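(2Z,6E)-hedycaryol synthase (Kitasatospora setae, PDB 4MC3) catalyses the magnesium-dependent 1,11-cyclization of (2E,6E)-farnesyl diphosphate, with addition of water, to the sesquiterpene alcohol (2Z,6E)-hedycaryol. Local coordinates at residues 25-30 against 67-72; 53-58 against 73-78. All coordinates share one frame; numbering follows the deposited sequence.

Contact 1 of 2, residues 25-30 against 67-72; sequences SRAMWE and TLTIGL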
loop_
_atom_site.group_PDB
_atom_site.type_symbol
_atom_site.label_atom_id
_atom_site.label_comp_id
_atom_site.label_asym_id
_atom_site.label_seq_id
_atom_site.Cartn_x
_atom_site.Cartn_y
_atom_site.Cartn_z
ATOM N N SER A 25 15.614 10.662 -1.286
ATOM C CA SER A 25 14.738 11.827 -1.132
ATOM C C SER A 25 15.137 12.958 -2.061
ATOM O O SER A 25 14.280 13.551 -2.701
ATOM C CB SER A 25 14.726 12.348 0.302
ATOM O OG SER A 25 13.863 13.476 0.379
ATOM N N ARG A 26 16.439 13.207 -2.200
ATOM C CA ARG A 26 16.894 14.229 -3.179
ATOM C C ARG A 26 16.516 13.816 -4.610
ATOM O O ARG A 26 16.111 14.667 -5.404
ATOM C CB ARG A 26 18.409 14.465 -3.067
ATOM C CG ARG A 26 18.814 15.439 -1.972
ATOM C CD ARG A 26 20.280 15.852 -2.117
ATOM N NE ARG A 26 21.193 14.705 -2.102
ATOM C CZ ARG A 26 21.671 14.114 -0.993
ATOM N NH1 ARG A 26 21.321 14.549 0.221
ATOM N NH2 ARG A 26 22.501 13.067 -1.095
ATOM N N ALA A 27 16.630 12.517 -4.948
ATOM C CA ALA A 27 16.255 12.070 -6.288
ATOM C C ALA A 27 14.727 12.221 -6.472
ATOM O O ALA A 27 14.256 12.574 -7.533
ATOM C CB ALA A 27 16.679 10.654 -6.531
ATOM N N MET A 28 13.957 11.906 -5.437
ATOM C CA MET A 28 12.501 12.080 -5.498
ATOM C C MET A 28 12.112 13.515 -5.807
ATOM O O MET A 28 11.329 13.793 -6.721
ATOM C CB MET A 28 11.879 11.666 -4.191
ATOM C CG MET A 28 10.368 11.762 -4.147
ATOM S SD MET A 28 9.609 11.643 -2.510
ATOM C CE MET A 28 10.187 13.202 -1.756
ATOM N N TRP A 29 12.676 14.440 -5.044
ATOM C CA TRP A 29 12.382 15.860 -5.216
ATOM C C TRP A 29 12.798 16.395 -6.566
ATOM O O TRP A 29 12.122 17.234 -7.155
ATOM C CB TRP A 29 13.040 16.668 -4.094
ATOM C CG TRP A 29 12.170 16.780 -2.997
ATOM C CD1 TRP A 29 12.264 16.142 -1.811
ATOM C CD2 TRP A 29 10.939 17.484 -2.987
ATOM N NE1 TRP A 29 11.190 16.434 -1.043
ATOM C CE2 TRP A 29 10.355 17.268 -1.741
ATOM C CE3 TRP A 29 10.278 18.322 -3.926
ATOM C CZ2 TRP A 29 9.155 17.872 -1.363
ATOM C CZ3 TRP A 29 9.092 18.907 -3.562
ATOM C CH2 TRP A 29 8.536 18.679 -2.288
ATOM N N GLU A 30 13.932 15.954 -7.049
ATOM C CA GLU A 30 14.348 16.254 -8.402
ATOM C C GLU A 30 13.326 15.803 -9.456
ATOM O O GLU A 30 13.007 16.525 -10.415
ATOM C CB GLU A 30 15.669 15.580 -8.562
ATOM C CG GLU A 30 16.205 15.492 -9.933
ATOM C CD GLU A 30 17.614 15.992 -9.977
ATOM O OE1 GLU A 30 18.465 15.798 -9.044
ATOM O OE2 GLU A 30 17.814 16.619 -10.989
ATOM N N THR A 67 16.077 1.084 -6.287
ATOM C CA THR A 67 14.698 0.632 -5.991
ATOM C C THR A 67 14.002 1.611 -5.079
ATOM O O THR A 67 12.818 1.951 -5.288
ATOM C CB THR A 67 14.685 -0.792 -5.387
ATOM O OG1 THR A 67 15.271 -1.691 -6.342
ATOM C CG2 THR A 67 13.291 -1.265 -5.070
ATOM N N LEU A 68 14.658 2.040 -4.002
ATOM C CA LEU A 68 14.018 3.015 -3.144
ATOM C C LEU A 68 13.579 4.273 -3.917
ATOM O O LEU A 68 12.494 4.822 -3.673
ATOM C CB LEU A 68 14.913 3.378 -1.959
ATOM C CG LEU A 68 14.329 4.385 -0.975
ATOM C CD1 LEU A 68 13.035 3.935 -0.348
ATOM C CD2 LEU A 68 15.349 4.745 0.112
ATOM N N THR A 69 14.460 4.750 -4.800
ATOM C CA THR A 69 14.187 5.963 -5.528
ATOM C C THR A 69 12.930 5.787 -6.457
ATOM O O THR A 69 12.058 6.656 -6.417
ATOM C CB THR A 69 15.400 6.340 -6.374
ATOM O OG1 THR A 69 16.518 6.637 -5.496
ATOM C CG2 THR A 69 15.085 7.522 -7.209
ATOM N N ILE A 70 12.830 4.677 -7.168
ATOM C CA ILE A 70 11.655 4.442 -7.973
ATOM C C ILE A 70 10.408 4.377 -7.078
ATOM O O ILE A 70 9.368 4.929 -7.399
ATOM C CB ILE A 70 11.838 3.264 -8.947
ATOM C CG1 ILE A 70 11.747 1.982 -8.327
ATOM C CG2 ILE A 70 13.102 3.319 -9.721
ATOM C CD1 ILE A 70 12.167 0.847 -9.221
ATOM N N GLY A 71 10.509 3.685 -5.961
ATOM C CA GLY A 71 9.356 3.616 -5.029
ATOM C C GLY A 71 8.908 4.993 -4.538
ATOM O O GLY A 71 7.714 5.307 -4.456
ATOM N N LEU A 72 9.869 5.862 -4.220
ATOM C CA LEU A 72 9.515 7.207 -3.741
ATOM C C LEU A 72 8.809 8.027 -4.857
ATOM O O LEU A 72 7.940 8.845 -4.560
ATOM C CB LEU A 72 10.730 7.965 -3.251
ATOM C CG LEU A 72 11.439 7.502 -1.997
ATOM C CD1 LEU A 72 12.408 8.566 -1.505
ATOM C CD2 LEU A 72 10.449 7.082 -0.954
#
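T69 and L72 meet A27 and M28 where helix 21-35 packs against helix 65-84, two helices of the all-helical class I terpene synthase alpha domain. The short segments run in roughly the same direction, their axes 8.8 Å apart at closest approach and crossing at -40°. No hydrogen bond passes between them; the contact is van der Waals packing, mostly of apolar side chains, with 209 Å² buried in total. Along 67-72 the first residue to touch is T69. Its methyl CG2, set anti to the backbone N, makes the closest approach to A27 CB, at 3.6 Å, while its hydroxyl OG1 is hydrogen-bonded to L65 O in its own helix. One turn further on, L72 buries more surface than any other residue of the contact. CA atoms of M28 and L72 are 6.0 Å apart, and the two side chains cross at about a right angle. M28 SD reaches 3.9 Å from L72 CB, and M28 CG sits 3.8 Å from the L72 carbonyl O. With M28 cut back to alanine, L72 CB and that carbonyl would probably lose the CG and SD that pack on them, opening a gap there. Beyond M28, A52 and D53 of helix 52-59 also touch its side chain. The branch of L72 extends to the preceding turn of 25-30, where CD1 rests 3.8 Å from S25 N.

Contact 2 of 2, residues 53-58 against 73-78; sequences DLSGAY and KWIALT. With 28U ((3R,6E)-3,7,11-trimethyldodeca-1,6,10-trien-3-ol), chain B.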
loop_
_atom_site.group_PDB
_atom_site.type_symbol
_atom_site.label_atom_id
_atom_site.label_comp_id
_atom_site.label_asym_id
_atom_site.label_seq_id
_atom_site.Cartn_x
_atom_site.Cartn_y
_atom_site.Cartn_z
ATOM N N ASP A 53 9.045 10.576 1.502
ATOM C CA ASP A 53 10.339 9.983 1.477
ATOM C C ASP A 53 10.453 9.050 2.699
ATOM O O ASP A 53 10.860 7.910 2.564
ATOM C CB ASP A 53 11.455 11.023 1.399
ATOM C CG ASP A 53 11.212 12.256 2.281
ATOM O OD1 ASP A 53 10.274 12.301 3.087
ATOM O OD2 ASP A 53 12.009 13.193 2.134
ATOM N N LEU A 54 10.091 9.543 3.887
ATOM C CA LEU A 54 10.168 8.739 5.090
ATOM C C LEU A 54 9.255 7.526 4.979
ATOM O O LEU A 54 9.618 6.412 5.373
ATOM C CB LEU A 54 9.849 9.590 6.347
ATOM C CG LEU A 54 9.994 8.880 7.693
ATOM C CD1 LEU A 54 11.441 8.459 7.896
ATOM C CD2 LEU A 54 9.537 9.811 8.819
ATOM N N SER A 55 8.062 7.743 4.411
ATOM C CA SER A 55 7.130 6.677 4.213
ATOM C C SER A 55 7.768 5.543 3.407
ATOM O O SER A 55 7.706 4.356 3.828
ATOM C CB SER A 55 5.902 7.200 3.464
ATOM O OG SER A 55 5.109 6.144 3.035
ATOM N N GLY A 56 8.407 5.881 2.299
ATOM C CA GLY A 56 9.079 4.881 1.469
ATOM C C GLY A 56 10.196 4.168 2.174
ATOM O O GLY A 56 10.449 2.962 1.943
ATOM N N ALA A 57 10.937 4.914 3.019
ATOM C CA ALA A 57 12.064 4.314 3.730
ATOM C C ALA A 57 11.551 3.241 4.702
ATOM O O ALA A 57 12.259 2.267 4.981
ATOM C CB ALA A 57 12.861 5.359 4.473
ATOM N N TYR A 58 10.314 3.380 5.152
ATOM C CA TYR A 58 9.685 2.351 5.997
ATOM C C TYR A 58 8.983 1.232 5.192
ATOM O O TYR A 58 8.826 0.094 5.656
ATOM C CB TYR A 58 8.653 2.924 6.959
ATOM C CG TYR A 58 9.241 3.642 8.167
ATOM C CD1 TYR A 58 9.013 4.967 8.392
ATOM C CD2 TYR A 58 10.074 2.957 9.051
ATOM C CE1 TYR A 58 9.535 5.602 9.549
ATOM C CE2 TYR A 58 10.631 3.573 10.161
ATOM C CZ TYR A 58 10.343 4.899 10.411
ATOM O OH TYR A 58 10.897 5.506 11.523
ATOM N N LYS A 73 9.199 7.825 -6.134
ATOM C CA LYS A 73 8.496 8.478 -7.231
ATOM C C LYS A 73 7.008 8.057 -7.257
ATOM O O LYS A 73 6.122 8.892 -7.399
ATOM C CB LYS A 73 9.176 8.169 -8.594
ATOM C CG LYS A 73 10.586 8.774 -8.691
ATOM C CD LYS A 73 11.238 8.432 -10.005
ATOM C CE LYS A 73 12.641 8.978 -10.060
ATOM N NZ LYS A 73 13.362 8.483 -11.293
ATOM N N TRP A 74 6.760 6.754 -7.089
ATOM C CA TRP A 74 5.366 6.283 -7.007
ATOM C C TRP A 74 4.604 6.886 -5.833
ATOM O O TRP A 74 3.429 7.253 -5.971
ATOM C CB TRP A 74 5.332 4.742 -7.024
ATOM C CG TRP A 74 5.541 4.162 -8.347
ATOM C CD1 TRP A 74 6.703 3.758 -8.870
ATOM C CD2 TRP A 74 4.559 3.983 -9.367
ATOM N NE1 TRP A 74 6.530 3.303 -10.166
ATOM C CE2 TRP A 74 5.200 3.418 -10.480
ATOM C CE3 TRP A 74 3.180 4.187 -9.424
ATOM C CZ2 TRP A 74 4.521 3.156 -11.692
ATOM C CZ3 TRP A 74 2.509 3.919 -10.580
ATOM C CH2 TRP A 74 3.158 3.410 -11.709
ATOM N N ILE A 75 5.236 6.945 -4.667
ATOM C CA ILE A 75 4.559 7.549 -3.499
ATOM C C ILE A 75 4.284 9.043 -3.708
ATOM O O ILE A 75 3.195 9.519 -3.419
ATOM C CB ILE A 75 5.346 7.278 -2.216
ATOM C CG1 ILE A 75 5.341 5.764 -1.885
ATOM C CG2 ILE A 75 4.775 8.103 -1.091
ATOM C CD1 ILE A 75 6.184 5.415 -0.657
ATOM N N ALA A 76 5.252 9.766 -4.252
ATOM C CA ALA A 76 5.033 11.191 -4.514
ATOM C C ALA A 76 3.920 11.405 -5.520
ATOM O O ALA A 76 3.081 12.293 -5.346
ATOM C CB ALA A 76 6.312 11.819 -5.021
ATOM N N LEU A 77 3.920 10.615 -6.585
ATOM C CA LEU A 77 2.853 10.708 -7.569
ATOM C C LEU A 77 1.488 10.434 -6.955
ATOM O O LEU A 77 0.521 11.132 -7.270
ATOM C CB LEU A 77 3.147 9.817 -8.738
ATOM C CG LEU A 77 2.113 9.789 -9.841
ATOM C CD1 LEU A 77 1.970 11.093 -10.589
ATOM C CD2 LEU A 77 2.481 8.645 -10.781
ATOM N N THR A 78 1.395 9.370 -6.148
ATOM C CA THR A 78 0.100 9.037 -5.538
ATOM C C THR A 78 -0.374 10.094 -4.544
ATOM O O THR A 78 -1.579 10.371 -4.479
ATOM C CB THR A 78 0.057 7.592 -4.984
ATOM O OG1 THR A 78 0.976 7.455 -3.939
ATOM C CG2 THR A 78 0.393 6.622 -6.033
HETATM C C4 28U B . 0.206 3.176 5.461
HETATM C C5 28U B . 1.333 5.032 4.159
HETATM C C6 28U B . 2.173 4.515 3.007
HETATM C C7 28U B . 2.322 5.240 1.701
HETATM C C8 28U B . 1.520 6.191 1.147
HETATM C C10 28U B . 0.360 6.870 1.830
HETATM C C13 28U B . -2.098 6.267 -0.155
HETATM C C15 28U B . -3.104 6.275 0.980
HETATM O O16 28U B . -0.930 5.228 5.140
HETATM C C3 28U B . -0.044 4.318 4.443
HETATM C C2 28U B . -0.750 3.719 3.216
HETATM C C1 28U B . -1.135 4.525 2.192
HETATM C C9 28U B . 1.312 6.225 -0.358
HETATM C C11 28U B . 0.223 5.204 -0.827
HETATM C C12 28U B . -1.216 5.240 -0.286
HETATM C C14 28U B . -1.920 7.657 -0.741
#
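I75 reaches across to G56 with the end of its side chain, and this is the tight part of the contact: CD1 lies 3.6 Å from G56 CA and 3.7 Å from G56 N. With CG1 anti to the carbonyl carbon (chi1 -66°) and chi2 extended at 176°, the methyl is carried out to a backbone surface bare of side chain. The closest pair of CA atoms, G56 and I75, is 7.2 Å apart. Only 103 Å² is buried, and no hydrogen bond joins the segments. S55 flanks the same methyl, its OG 3.9 Å from I75 CD1. Here helices 52-59 and 65-84 of the class I terpene synthase alpha domain line the active-site pocket; beside S55 the two segments meet only thinly, and bound nerolidol packs there instead. S55 OG stands 3.2 Å from ligand C7, with no polar partner in the model although it is buried. I75 CG2, on the other branch, comes within 4.0 Å of C9 of the ligand. T78 does not touch segment 53-58; its OG1 approaches the same C9 at 3.8 Å.

From the N terminus the chain first runs through helix 21-35, then helix 41-50, helix 52-59 and helix 65-84. Contact 1 closes the longer loop, with 36 residues between its segments, 25 of them helical; contact 2 closes a shorter one of 14. Their segments alternate in the order 25-30, 53-58, 67-72, 73-78, so the loops cross rather than nest. Helix 65-84 serves both through consecutive segments, and its faces toward the other two helices overlap: A76 also touches I32 of helix 21-35, and L72 touches D53 of helix 52-59. With centres 8 Å apart, the contacts also touch: S25 OG is 2.6 Å from D53 OD2, a probable hydrogen bond, and L72 CD2 packs 3.5 Å from G56 CA.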